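PDB 3WAD: glycosyltransferase from Streptomyces halstedii, which is a glycosyltransferase of the GT-B clan, with two domains each built round a parallel beta sheet flanked by helices. Local coordinates for residues V3-F8 and V31-H36; W129-Y134 and M150-D155; T204-A209 and L222-L227; N328-G333 and E390-E395. All blocks are in the same frame, centred on the assembly; numbering follows the deposited sequence.

Interaction 1. Residues V3-F8 and V31-H36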
loop_
_atom_site.group_PDB
_atom_site.type_symbol
_atom_site.label_atom_id
_atom_site.label_comp_id
_atom_site.label_asym_id
_atom_site.label_seq_id
_atom_site.Cartn_x
_atom_site.Cartn_y
_atom_site.Cartn_z
ATOM N N VAL B 3 6.951 10.282 9.514
ATOM C CA VAL B 3 6.202 11.233 8.669
ATOM C C VAL B 3 4.754 11.224 9.077
ATOM O O VAL B 3 4.073 10.201 9.018
ATOM C CB VAL B 3 6.288 10.834 7.228
ATOM C CG1 VAL B 3 5.608 11.968 6.270
ATOM C CG2 VAL B 3 7.720 10.534 6.835
ATOM N N LEU B 4 4.269 12.353 9.498
ATOM C CA LEU B 4 2.871 12.478 9.786
ATOM C C LEU B 4 2.162 13.093 8.541
ATOM O O LEU B 4 2.335 14.263 8.224
ATOM C CB LEU B 4 2.672 13.306 11.067
ATOM C CG LEU B 4 1.275 13.659 11.510
ATOM C CD1 LEU B 4 0.462 12.336 11.769
ATOM C CD2 LEU B 4 1.203 14.608 12.730
ATOM N N MET B 5 1.355 12.298 7.865
ATOM C CA MET B 5 0.566 12.784 6.714
ATOM C C MET B 5 -0.849 12.998 7.125
ATOM O O MET B 5 -1.389 12.189 7.898
ATOM C CB MET B 5 0.592 11.763 5.614
ATOM C CG MET B 5 2.062 11.379 5.264
ATOM S SD MET B 5 2.198 10.267 3.831
ATOM C CE MET B 5 1.615 11.294 2.449
ATOM N N THR B 6 -1.457 14.105 6.680
ATOM C CA THR B 6 -2.787 14.349 7.144
ATOM C C THR B 6 -3.664 14.740 5.926
ATOM O O THR B 6 -3.215 15.436 5.030
ATOM C CB THR B 6 -2.811 15.301 8.300
ATOM O OG1 THR B 6 -4.164 15.469 8.771
ATOM C CG2 THR B 6 -2.181 16.675 7.923
ATOM N N VAL B 7 -4.891 14.251 5.907
ATOM C CA VAL B 7 -5.826 14.592 4.824
ATOM C C VAL B 7 -7.224 14.607 5.454
ATOM O O VAL B 7 -7.514 13.750 6.319
ATOM C CB VAL B 7 -5.656 13.637 3.598
ATOM C CG1 VAL B 7 -5.943 12.208 4.003
ATOM C CG2 VAL B 7 -6.622 14.007 2.456
ATOM N N PHE B 8 -8.089 15.570 5.075
ATOM C CA PHE B 8 -9.483 15.532 5.522
ATOM C C PHE B 8 -10.199 14.245 4.978
ATOM O O PHE B 8 -9.694 13.624 4.053
ATOM C CB PHE B 8 -10.275 16.826 5.206
ATOM C CG PHE B 8 -10.631 16.986 3.746
ATOM C CD1 PHE B 8 -11.928 16.672 3.294
ATOM C CD2 PHE B 8 -9.656 17.344 2.789
ATOM C CE1 PHE B 8 -12.256 16.759 1.874
ATOM C CE2 PHE B 8 -9.959 17.473 1.409
ATOM C CZ PHE B 8 -11.262 17.203 0.951
ATOM N N VAL B 31 5.162 5.824 8.625
ATOM C CA VAL B 31 4.180 6.794 8.084
ATOM C C VAL B 31 2.858 6.592 8.808
ATOM O O VAL B 31 2.365 5.477 8.903
ATOM C CB VAL B 31 3.998 6.510 6.621
ATOM C CG1 VAL B 31 2.985 7.484 5.978
ATOM C CG2 VAL B 31 5.368 6.613 5.894
ATOM N N HIS B 32 2.348 7.652 9.391
ATOM C CA HIS B 32 1.010 7.684 9.926
ATOM C C HIS B 32 0.088 8.521 9.005
ATOM O O HIS B 32 0.448 9.678 8.625
ATOM C CB HIS B 32 0.994 8.294 11.354
ATOM C CG HIS B 32 1.563 7.391 12.415
ATOM N ND1 HIS B 32 1.802 7.824 13.701
ATOM C CD2 HIS B 32 1.927 6.089 12.389
ATOM C CE1 HIS B 32 2.262 6.820 14.425
ATOM N NE2 HIS B 32 2.382 5.768 13.645
ATOM N N ILE B 33 -1.109 7.997 8.706
ATOM C CA ILE B 33 -2.110 8.796 7.957
ATOM C C ILE B 33 -3.187 9.245 8.931
ATOM O O ILE B 33 -3.991 8.397 9.447
ATOM C CB ILE B 33 -2.802 8.025 6.715
ATOM C CG1 ILE B 33 -1.765 7.210 5.918
ATOM C CG2 ILE B 33 -3.720 8.999 5.859
ATOM C CD1 ILE B 33 -0.644 8.089 5.195
ATOM N N ALA B 34 -3.227 10.540 9.193
ATOM C CA ALA B 34 -4.191 11.017 10.168
ATOM C C ALA B 34 -5.319 11.601 9.376
ATOM O O ALA B 34 -5.070 12.412 8.476
ATOM C CB ALA B 34 -3.525 12.125 11.085
ATOM N N SER B 35 -6.555 11.259 9.749
ATOM C CA SER B 35 -7.733 11.765 9.081
ATOM C C SER B 35 -8.894 11.574 10.044
ATOM O O SER B 35 -8.733 10.893 11.112
ATOM C CB SER B 35 -7.915 11.018 7.732
ATOM O OG SER B 35 -8.901 11.577 6.868
ATOM N N HIS B 36 -10.035 12.189 9.747
ATOM C CA HIS B 36 -11.267 11.923 10.519
ATOM C C HIS B 36 -11.625 10.433 10.556
ATOM O O HIS B 36 -11.227 9.664 9.687
ATOM C CB HIS B 36 -12.472 12.739 10.025
ATOM C CG HIS B 36 -12.170 14.191 9.749
ATOM N ND1 HIS B 36 -11.531 14.614 8.603
ATOM C CD2 HIS B 36 -12.471 15.319 10.448
ATOM C CE1 HIS B 36 -11.438 15.928 8.604
ATOM N NE2 HIS B 36 -12.012 16.387 9.704
#
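Val3 to Thr6 pair in parallel with Val31 to Ala34, two neighbouring strands of the Rossmann-like N-terminal sheet of a GT-B fold. Within these segments the ladder opens with His32 N to Val3 O; Met5 N donates to His32 O (2.9 Å) and Ala34 N to Met5 O (2.8 Å), an almost straight bond (175° at the hydrogen). Ala34 O serves two donors: Val7 N arrives nearly in line with the carbonyl, while Thr6 OG1, at 3.2 Å, comes from above its plane. Helices 11-16 and 18-27 join the strands in a beta-alpha-beta crossover. Helix 18-27 covers the face carrying Met5, Val31 and Ile33, with Ala21 against Met5 and Ile33 and Leu24 against Val31. There Met5 has CG opposite the carbonyl carbon (chi1 -53°) and the next torsion extended, which sets SD against Val31 CG1 (3.6 Å) and Ile33 CD1 (3.8 Å). On the other face Leu4 CD1 bridges His32 CB and Ala34 CB, 4.1 Å from each, under Leu115 and His118 of helix 109-122; the His32 ring turns away to bond His118 and stack on Trp122. At the end of strand 30-35 Ser35 OG donates to Val7 O (2.6 Å), tilted 32° from the carbonyl plane, and is also hydrogen-bonded to Asn39 ND2. The His36 ring turns its edge to Phe8, CE1 3.7 Å from Phe8 CA.

Interaction 2. Residues W129-Y134 and M150-D155; sequences WDALTY and MLFGLD
Phe152 holds CG between its backbone N and carbonyl carbon (chi1 61°), and Leu132 places CG opposite its own carbonyl carbon (chi1 -64°), two settings that direct the side chains at each other nearly at right angles. Leu132 CG comes within 3.6 Å of Phe152 CE2, meeting the ring obliquely, while both methyls of Leu132 stay close to the same corner. Ala131 CB fills in beside them, 4.2 Å from Phe152 CE2, and also touches Leu151 CD2. Asp130 OD1 reaches to 4.0 Å from Phe152 CD2, with carboxylate and ring 20° apart; its polar partner is His13 ND1, and the His13 ring also meets that of Phe152. Bonds to both oxygens fix the rotation of the carboxylate. Asp130 OD2 accepts from Thr133 OG1 (2.8 Å) and, from the opposite face of its plane, from Leu132 N (2.9 Å). The latter bond makes an Asx turn within the type I turn from Asp130 to Thr133, closed by Thr133 N to Asp130 O. The backbones meet in one parallel bridge: Met150 N gives a bond to Trp129 O (2.8 Å), and Ala131 N a weak one to Met150 O (3.0 Å). Beyond it Leu154 offers N to Asp345 OD1 and O to Trp344 NE1. Loops spreading from the C-terminal ends of parallel strands and meeting residues of the other half of the chain are characteristic of the inter-domain side of a GT-B fold.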
loop_
_atom_site.group_PDB
_atom_site.type_symbol
_atom_site.label_atom_id
_atom_site.label_comp_id
_atom_site.label_asym_id
_atom_site.label_seq_id
_atom_site.Cartn_x
_atom_site.Cartn_y
_atom_site.Cartn_z
ATOM N N TRP B 129 0.852 17.530 4.316
ATOM C CA TRP B 129 -0.591 17.764 4.455
ATOM C C TRP B 129 -1.203 17.981 3.073
ATOM O O TRP B 129 -0.752 18.821 2.292
ATOM C CB TRP B 129 -0.920 18.916 5.326
ATOM C CG TRP B 129 -0.120 20.243 5.137
ATOM C CD1 TRP B 129 1.263 20.492 5.415
ATOM C CD2 TRP B 129 -0.650 21.488 4.643
ATOM N NE1 TRP B 129 1.541 21.832 5.187
ATOM C CE2 TRP B 129 0.412 22.454 4.694
ATOM C CE3 TRP B 129 -1.949 21.918 4.284
ATOM C CZ2 TRP B 129 0.213 23.803 4.343
ATOM C CZ3 TRP B 129 -2.140 23.244 3.938
ATOM C CH2 TRP B 129 -1.047 24.189 3.977
ATOM N N ASP B 130 -2.272 17.254 2.813
ATOM C CA ASP B 130 -3.194 17.610 1.713
ATOM C C ASP B 130 -3.549 19.106 1.736
ATOM O O ASP B 130 -3.875 19.636 2.794
ATOM C CB ASP B 130 -4.448 16.790 1.869
ATOM C CG ASP B 130 -5.643 17.386 1.070
ATOM O OD1 ASP B 130 -5.779 16.962 -0.067
ATOM O OD2 ASP B 130 -6.408 18.248 1.604
ATOM N N ALA B 131 -3.518 19.754 0.553
ATOM C CA ALA B 131 -3.532 21.222 0.475
ATOM C C ALA B 131 -4.802 21.866 1.069
ATOM O O ALA B 131 -4.834 23.063 1.370
ATOM C CB ALA B 131 -3.280 21.681 -0.963
ATOM N N LEU B 132 -5.858 21.070 1.222
ATOM C CA LEU B 132 -7.088 21.545 1.818
ATOM C C LEU B 132 -7.173 21.241 3.300
ATOM O O LEU B 132 -8.232 21.479 3.900
ATOM C CB LEU B 132 -8.293 20.916 1.091
ATOM C CG LEU B 132 -8.419 21.332 -0.376
ATOM C CD1 LEU B 132 -9.843 20.978 -0.957
ATOM C CD2 LEU B 132 -8.163 22.800 -0.583
ATOM N N THR B 133 -6.119 20.650 3.883
ATOM C CA THR B 133 -6.236 20.178 5.264
ATOM C C THR B 133 -5.393 21.022 6.293
ATOM O O THR B 133 -4.289 20.614 6.685
ATOM C CB THR B 133 -5.831 18.632 5.325
ATOM O OG1 THR B 133 -6.660 17.899 4.390
ATOM C CG2 THR B 133 -6.112 18.085 6.744
ATOM N N TYR B 134 -5.931 22.126 6.748
ATOM C CA TYR B 134 -5.127 23.134 7.475
ATOM C C TYR B 134 -4.828 22.818 8.948
ATOM O O TYR B 134 -4.169 23.605 9.639
ATOM C CB TYR B 134 -5.718 24.563 7.306
ATOM C CG TYR B 134 -5.217 25.203 6.013
ATOM C CD1 TYR B 134 -5.856 24.966 4.771
ATOM C CD2 TYR B 134 -4.025 25.941 6.012
ATOM C CE1 TYR B 134 -5.357 25.514 3.600
ATOM C CE2 TYR B 134 -3.539 26.494 4.867
ATOM C CZ TYR B 134 -4.198 26.277 3.658
ATOM O OH TYR B 134 -3.631 26.853 2.532
ATOM N N MET B 150 0.851 19.279 0.065
ATOM C CA MET B 150 0.701 18.409 -1.063
ATOM C C MET B 150 -0.511 18.791 -1.951
ATOM O O MET B 150 -1.660 18.735 -1.503
ATOM C CB MET B 150 0.643 16.921 -0.684
ATOM C CG MET B 150 0.494 16.046 -1.946
ATOM S SD MET B 150 0.878 14.333 -1.489
ATOM C CE MET B 150 1.074 13.675 -3.099
ATOM N N LEU B 151 -0.232 19.167 -3.211
ATOM C CA LEU B 151 -1.331 19.531 -4.134
ATOM C C LEU B 151 -2.042 18.294 -4.608
ATOM O O LEU B 151 -1.528 17.147 -4.545
ATOM C CB LEU B 151 -0.790 20.289 -5.345
ATOM C CG LEU B 151 -0.041 21.613 -5.008
ATOM C CD1 LEU B 151 0.485 22.357 -6.248
ATOM C CD2 LEU B 151 -0.902 22.605 -4.219
ATOM N N PHE B 152 -3.215 18.519 -5.174
ATOM C CA PHE B 152 -4.061 17.410 -5.650
ATOM C C PHE B 152 -4.582 17.793 -7.065
ATOM O O PHE B 152 -5.388 17.075 -7.686
ATOM C CB PHE B 152 -5.202 17.185 -4.595
ATOM C CG PHE B 152 -6.068 18.388 -4.416
ATOM C CD1 PHE B 152 -7.083 18.662 -5.369
ATOM C CD2 PHE B 152 -5.841 19.272 -3.380
ATOM C CE1 PHE B 152 -7.842 19.837 -5.241
ATOM C CE2 PHE B 152 -6.537 20.386 -3.259
ATOM C CZ PHE B 152 -7.560 20.691 -4.189
ATOM N N GLY B 153 -4.082 18.909 -7.601
ATOM C CA GLY B 153 -4.326 19.327 -9.016
ATOM C C GLY B 153 -3.459 20.573 -9.125
ATOM O O GLY B 153 -2.454 20.704 -8.413
ATOM N N LEU B 154 -3.864 21.533 -9.942
ATOM C CA LEU B 154 -3.211 22.837 -9.919
ATOM C C LEU B 154 -3.353 23.655 -8.634
ATOM O O LEU B 154 -4.268 23.467 -7.827
ATOM C CB LEU B 154 -3.679 23.676 -11.130
ATOM C CG LEU B 154 -3.672 23.084 -12.549
ATOM C CD1 LEU B 154 -4.061 24.215 -13.580
ATOM C CD2 LEU B 154 -2.389 22.401 -12.997
ATOM N N ASP B 155 -2.408 24.552 -8.413
ATOM C CA ASP B 155 -2.365 25.310 -7.175
ATOM C C ASP B 155 -3.193 26.608 -7.272
ATOM O O ASP B 155 -2.625 27.701 -7.283
ATOM C CB ASP B 155 -0.908 25.599 -6.800
ATOM C CG ASP B 155 -0.764 26.128 -5.397
ATOM O OD1 ASP B 155 -1.730 26.146 -4.551
ATOM O OD2 ASP B 155 0.379 26.520 -5.119
#

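Interaction 3. Residues T204-A209 and L222-L227; sequences TTLAVA and LSMRHL
Leu222 is gripped through both its backbone polar atoms by strand 204-206 and the residue after it. Its N donates to Thr205 O (2.9 Å) in the carbonyl plane, and its O accepts from Ala207 N (2.7 Å), while Leu206 CD1 packs on Leu222 CB. On its other side strand 204-206 pairs with 147-150 through Thr204 and Leu206, both backbone-bonded to Arg149; Thr205 OG1 is held by Arg149 NH2. Strands 204-206 and 221-222 are the last two of the seven-stranded parallel N-terminal sheet, with 221-222 at its edge and helix 402-415 lying on Leu222 and Met224. Beyond the direct bonds the strand pairing stops and two waters link the backbones. One donates to Val208 O and to Met224 O, 2.8 Å from each; Met224 O also takes a weak bond from His226 N. A second accepts from Met224 N (3.0 Å) and lies 2.8 Å from Ala209 O, one of several acceptors competing for its protons. Side chains also join the segments: Met224 bends at its last torsion (chi3 70°) and sets CE against Val208 CG1 (3.6 Å) and Ala207 O. Val208 and His226 run alongside each other, and Val208 CB stands over the centre of the imidazole face in a CH-pi contact, 3.6 Å from the centroid. His226 O accepts from Tyr396 OH and Arg225 NH1 is bonded to Asp397 O.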
loop_
_atom_site.group_PDB
_atom_site.type_symbol
_atom_site.label_atom_id
_atom_site.label_comp_id
_atom_site.label_asym_id
_atom_site.label_seq_id
_atom_site.Cartn_x
_atom_site.Cartn_y
_atom_site.Cartn_z
ATOM N N THR B 204 7.391 23.910 2.115
ATOM C CA THR B 204 7.369 23.893 0.657
ATOM C C THR B 204 6.146 23.142 0.123
ATOM O O THR B 204 5.322 22.710 0.894
ATOM C CB THR B 204 8.649 23.329 0.077
ATOM O OG1 THR B 204 8.664 23.566 -1.324
ATOM C CG2 THR B 204 8.821 21.819 0.295
ATOM N N THR B 205 6.039 23.016 -1.195
ATOM C CA THR B 205 4.806 22.490 -1.858
ATOM C C THR B 205 5.238 21.374 -2.744
ATOM O O THR B 205 6.278 21.502 -3.385
ATOM C CB THR B 205 4.220 23.561 -2.721
ATOM O OG1 THR B 205 3.643 24.500 -1.838
ATOM C CG2 THR B 205 3.108 22.974 -3.660
ATOM N N LEU B 206 4.475 20.269 -2.763
ATOM C CA LEU B 206 4.754 19.145 -3.680
ATOM C C LEU B 206 3.637 19.183 -4.715
ATOM O O LEU B 206 2.441 19.169 -4.340
ATOM C CB LEU B 206 4.758 17.734 -2.943
ATOM C CG LEU B 206 4.854 16.465 -3.792
ATOM C CD1 LEU B 206 6.105 16.345 -4.751
ATOM C CD2 LEU B 206 4.847 15.205 -2.966
ATOM N N ALA B 207 4.003 19.218 -5.997
ATOM C CA ALA B 207 3.020 19.251 -7.100
ATOM C C ALA B 207 2.686 17.876 -7.633
ATOM O O ALA B 207 3.601 17.014 -7.730
ATOM C CB ALA B 207 3.588 20.157 -8.245
ATOM N N VAL B 208 1.423 17.634 -8.044
ATOM C CA VAL B 208 1.130 16.364 -8.677
ATOM C C VAL B 208 0.904 16.511 -10.192
ATOM O O VAL B 208 0.887 15.532 -10.917
ATOM C CB VAL B 208 -0.113 15.713 -8.043
ATOM C CG1 VAL B 208 0.175 15.283 -6.588
ATOM C CG2 VAL B 208 -1.339 16.661 -8.136
ATOM N N ALA B 209 0.638 17.719 -10.637
ATOM C CA ALA B 209 0.431 18.023 -12.054
ATOM C C ALA B 209 1.860 18.289 -12.672
ATOM O O ALA B 209 2.738 18.853 -11.982
ATOM C CB ALA B 209 -0.457 19.283 -12.187
ATOM N N LEU B 222 8.174 21.120 -5.591
ATOM C CA LEU B 222 8.813 19.889 -6.031
ATOM C C LEU B 222 7.812 19.323 -7.025
ATOM O O LEU B 222 6.596 19.426 -6.815
ATOM C CB LEU B 222 8.938 18.946 -4.843
ATOM C CG LEU B 222 9.880 19.392 -3.716
ATOM C CD1 LEU B 222 9.596 18.527 -2.505
ATOM C CD2 LEU B 222 11.277 19.109 -4.235
ATOM N N SER B 223 8.319 18.764 -8.112
ATOM C CA SER B 223 7.504 18.020 -9.014
ATOM C C SER B 223 7.826 16.552 -8.894
ATOM O O SER B 223 8.802 16.149 -8.198
ATOM C CB SER B 223 7.670 18.537 -10.440
ATOM O OG SER B 223 8.991 18.286 -10.913
ATOM N N MET B 224 6.986 15.758 -9.534
ATOM C CA MET B 224 6.927 14.333 -9.278
ATOM C C MET B 224 6.189 13.653 -10.436
ATOM O O MET B 224 5.360 14.253 -11.087
ATOM C CB MET B 224 6.296 14.079 -7.915
ATOM C CG MET B 224 5.601 12.779 -7.772
ATOM S SD MET B 224 4.849 12.673 -6.183
ATOM C CE MET B 224 3.528 13.888 -6.346
ATOM N N ARG B 225 6.636 12.457 -10.777
ATOM C CA ARG B 225 5.933 11.584 -11.697
ATOM C C ARG B 225 4.759 10.957 -10.889
ATOM O O ARG B 225 4.814 9.807 -10.440
ATOM C CB ARG B 225 6.886 10.509 -12.192
ATOM C CG ARG B 225 6.316 9.641 -13.331
ATOM C CD ARG B 225 7.326 8.705 -13.880
ATOM N NE ARG B 225 7.740 7.735 -12.834
ATOM C CZ ARG B 225 8.888 7.068 -12.807
ATOM N NH1 ARG B 225 9.803 7.277 -13.756
ATOM N NH2 ARG B 225 9.145 6.216 -11.814
ATOM N N HIS B 226 3.678 11.718 -10.784
ATOM C CA HIS B 226 2.528 11.376 -9.969
ATOM C C HIS B 226 1.935 10.047 -10.319
ATOM O O HIS B 226 1.546 9.800 -11.439
ATOM C CB HIS B 226 1.470 12.501 -10.057
ATOM C CG HIS B 226 0.301 12.308 -9.149
ATOM N ND1 HIS B 226 0.434 11.915 -7.828
ATOM C CD2 HIS B 226 -1.036 12.423 -9.389
ATOM C CE1 HIS B 226 -0.770 11.861 -7.277
ATOM N NE2 HIS B 226 -1.674 12.150 -8.204
ATOM N N LEU B 227 1.875 9.180 -9.330
ATOM C CA LEU B 227 1.240 7.873 -9.545
ATOM C C LEU B 227 -0.312 7.971 -9.124
ATOM O O LEU B 227 -0.631 8.371 -7.989
ATOM C CB LEU B 227 2.025 6.725 -8.874
ATOM C CG LEU B 227 1.794 5.292 -9.386
ATOM C CD1 LEU B 227 2.744 4.396 -8.652
ATOM C CD2 LEU B 227 0.349 4.875 -8.925
HETATM O O HOH W 1 2.970 14.534 -12.485
HETATM O O HOH W 2 4.749 17.403 -10.780
#

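Interaction 4. Residues N328-G333 and E390-E395; sequences NAIRYG and EQIQKE
Glu390 lays its aliphatic part beside Gly333, CG coming 4.3 Å from Gly333 O, a carbonyl also bonded by Lys386 NZ. Gln391 NE2 donates within its own helix to Glu395 OE2, which is also salt-bridged to Arg356. Ile392 supplies the apolar core: its CG2 meets Ile330 CG2 at 4.0 Å, the two branched chains crossing nearly at right angles, with Phe353 against both. Gln393 carries the polar contact. With CG opposite its backbone N (chi1 178°) and the chain extended, it runs across the last turn of helix 323-332. CB lies 3.3 Å from Ile330 O, and NE2 donates to Arg331 O (2.9 Å) along a bent path of 139° at the hydrogen. OE1 comes to rest 3.8 Å from Gly333 CA. On the far side Arg331 and Tyr332 reach Glu30 of the second subunit. The helix segments cross at 89°, their axes 7.8 Å apart: a Schellman motif, its glycine at positive phi, ends one helix against the flank of another in the C-terminal domain of this GT-B fold.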
loop_
_atom_site.group_PDB
_atom_site.type_symbol
_atom_site.label_atom_id
_atom_site.label_comp_id
_atom_site.label_asym_id
_atom_site.label_seq_id
_atom_site.Cartn_x
_atom_site.Cartn_y
_atom_site.Cartn_z
ATOM N N ASN B 328 -4.078 9.201 -15.216
ATOM C CA ASN B 328 -4.058 7.902 -15.870
ATOM C C ASN B 328 -3.924 8.032 -17.420
ATOM O O ASN B 328 -3.141 7.275 -18.066
ATOM C CB ASN B 328 -5.343 7.117 -15.526
ATOM C CG ASN B 328 -5.252 6.377 -14.235
ATOM O OD1 ASN B 328 -4.680 5.315 -14.171
ATOM N ND2 ASN B 328 -5.837 6.935 -13.187
ATOM N N ALA B 329 -4.590 9.031 -18.013
ATOM C CA ALA B 329 -4.473 9.185 -19.486
ATOM C C ALA B 329 -3.042 9.663 -19.817
ATOM O O ALA B 329 -2.496 9.301 -20.880
ATOM C CB ALA B 329 -5.455 10.205 -20.027
ATOM N N ILE B 330 -2.479 10.491 -18.931
ATOM C CA ILE B 330 -1.059 10.912 -19.099
ATOM C C ILE B 330 -0.137 9.701 -19.059
ATOM O O ILE B 330 0.690 9.502 -19.979
ATOM C CB ILE B 330 -0.618 11.911 -18.048
ATOM C CG1 ILE B 330 -1.332 13.234 -18.270
ATOM C CG2 ILE B 330 0.953 12.163 -18.109
ATOM C CD1 ILE B 330 -0.799 14.260 -17.419
ATOM N N ARG B 331 -0.273 8.884 -18.008
ATOM C CA ARG B 331 0.633 7.782 -17.781
ATOM C C ARG B 331 0.539 6.696 -18.878
ATOM O O ARG B 331 1.545 6.097 -19.266
ATOM C CB ARG B 331 0.392 7.173 -16.383
ATOM C CG ARG B 331 1.108 5.889 -16.113
ATOM C CD ARG B 331 0.776 5.377 -14.737
ATOM N NE ARG B 331 1.688 4.310 -14.349
ATOM C CZ ARG B 331 1.550 3.551 -13.257
ATOM N NH1 ARG B 331 0.487 3.715 -12.434
ATOM N NH2 ARG B 331 2.450 2.588 -13.013
ATOM N N TYR B 332 -0.676 6.434 -19.368
ATOM C CA TYR B 332 -0.879 5.437 -20.405
ATOM C C TYR B 332 -0.879 6.070 -21.840
ATOM O O TYR B 332 -1.040 5.354 -22.817
ATOM C CB TYR B 332 -2.116 4.529 -20.104
ATOM C CG TYR B 332 -1.881 3.801 -18.790
ATOM C CD1 TYR B 332 -0.882 2.782 -18.693
ATOM C CD2 TYR B 332 -2.517 4.225 -17.619
ATOM C CE1 TYR B 332 -0.576 2.180 -17.449
ATOM C CE2 TYR B 332 -2.250 3.611 -16.392
ATOM C CZ TYR B 332 -1.273 2.614 -16.312
ATOM O OH TYR B 332 -1.029 2.033 -15.126
ATOM N N GLY B 333 -0.679 7.381 -21.962
ATOM C CA GLY B 333 -0.508 8.008 -23.323
ATOM C C GLY B 333 -1.809 7.967 -24.148
ATOM O O GLY B 333 -1.821 7.607 -25.347
ATOM N N GLU B 390 1.191 10.569 -26.499
ATOM C CA GLU B 390 2.454 9.871 -26.255
ATOM C C GLU B 390 3.613 10.792 -25.903
ATOM O O GLU B 390 4.440 10.451 -25.081
ATOM C CB GLU B 390 2.783 8.990 -27.431
ATOM C CG GLU B 390 1.733 8.009 -27.687
ATOM C CD GLU B 390 2.321 6.640 -27.787
ATOM O OE1 GLU B 390 2.578 6.160 -28.929
ATOM O OE2 GLU B 390 2.554 6.062 -26.701
ATOM N N GLN B 391 3.639 11.972 -26.490
ATOM C CA GLN B 391 4.677 12.940 -26.202
ATOM C C GLN B 391 4.534 13.375 -24.739
ATOM O O GLN B 391 5.522 13.502 -23.977
ATOM C CB GLN B 391 4.539 14.182 -27.135
ATOM C CG GLN B 391 5.605 15.265 -26.914
ATOM C CD GLN B 391 7.019 14.646 -26.846
ATOM O OE1 GLN B 391 7.323 13.691 -27.581
ATOM N NE2 GLN B 391 7.884 15.191 -25.984
ATOM N N ILE B 392 3.292 13.696 -24.380
ATOM C CA ILE B 392 2.958 13.982 -22.977
ATOM C C ILE B 392 3.437 12.869 -22.014
ATOM O O ILE B 392 4.000 13.179 -20.942
ATOM C CB ILE B 392 1.428 14.350 -22.825
ATOM C CG1 ILE B 392 1.203 15.600 -23.695
ATOM C CG2 ILE B 392 1.066 14.583 -21.340
ATOM C CD1 ILE B 392 -0.125 16.255 -23.643
ATOM N N GLN B 393 3.229 11.622 -22.408
ATOM C CA GLN B 393 3.578 10.449 -21.609
ATOM C C GLN B 393 5.087 10.357 -21.414
ATOM O O GLN B 393 5.555 10.124 -20.306
ATOM C CB GLN B 393 3.026 9.183 -22.245
ATOM C CG GLN B 393 3.360 7.836 -21.531
ATOM C CD GLN B 393 3.037 6.627 -22.446
ATOM O OE1 GLN B 393 3.065 6.733 -23.649
ATOM N NE2 GLN B 393 2.710 5.506 -21.864
ATOM N N LYS B 394 5.837 10.585 -22.512
ATOM C CA LYS B 394 7.307 10.651 -22.472
ATOM C C LYS B 394 7.846 11.687 -21.458
ATOM O O LYS B 394 8.695 11.322 -20.648
ATOM C CB LYS B 394 7.844 10.819 -23.922
ATOM C CG LYS B 394 9.295 11.206 -24.029
ATOM C CD LYS B 394 9.704 11.505 -25.524
ATOM C CE LYS B 394 11.206 11.881 -25.597
ATOM N NZ LYS B 394 11.995 11.070 -26.616
ATOM N N GLU B 395 7.344 12.913 -21.456
ATOM C CA GLU B 395 7.734 13.940 -20.534
ATOM C C GLU B 395 7.316 13.661 -19.080
ATOM O O GLU B 395 7.946 14.137 -18.113
ATOM C CB GLU B 395 7.096 15.279 -20.947
ATOM C CG GLU B 395 7.521 15.777 -22.362
ATOM C CD GLU B 395 6.669 16.914 -22.894
ATOM O OE1 GLU B 395 6.197 17.748 -22.113
ATOM O OE2 GLU B 395 6.480 17.003 -24.123
#

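How the interactions relate
From the N terminus, interaction 1 closes the first crossover loop, interaction 2 the helical crossover between strands 126-130 and 147-150, and interaction 3 the short loop to the edge strand; interaction 4 comes last and spans the longest loop. All four follow in series, none nesting or crossing. The first three lie along one sheet: Thr6 O bonds Asp130 N and Thr133 OG1 bonds Phe8 N, linking 1 to 2, while Leu151 N bonds Leu206 O, linking 2 to 3. Interaction 4 belongs to the other domain and lies about 17 Å from interaction 1 by nearest atoms, but Leu227 CG packs on Arg331 NH1, so interactions 3 and 4 meet where the two domains do.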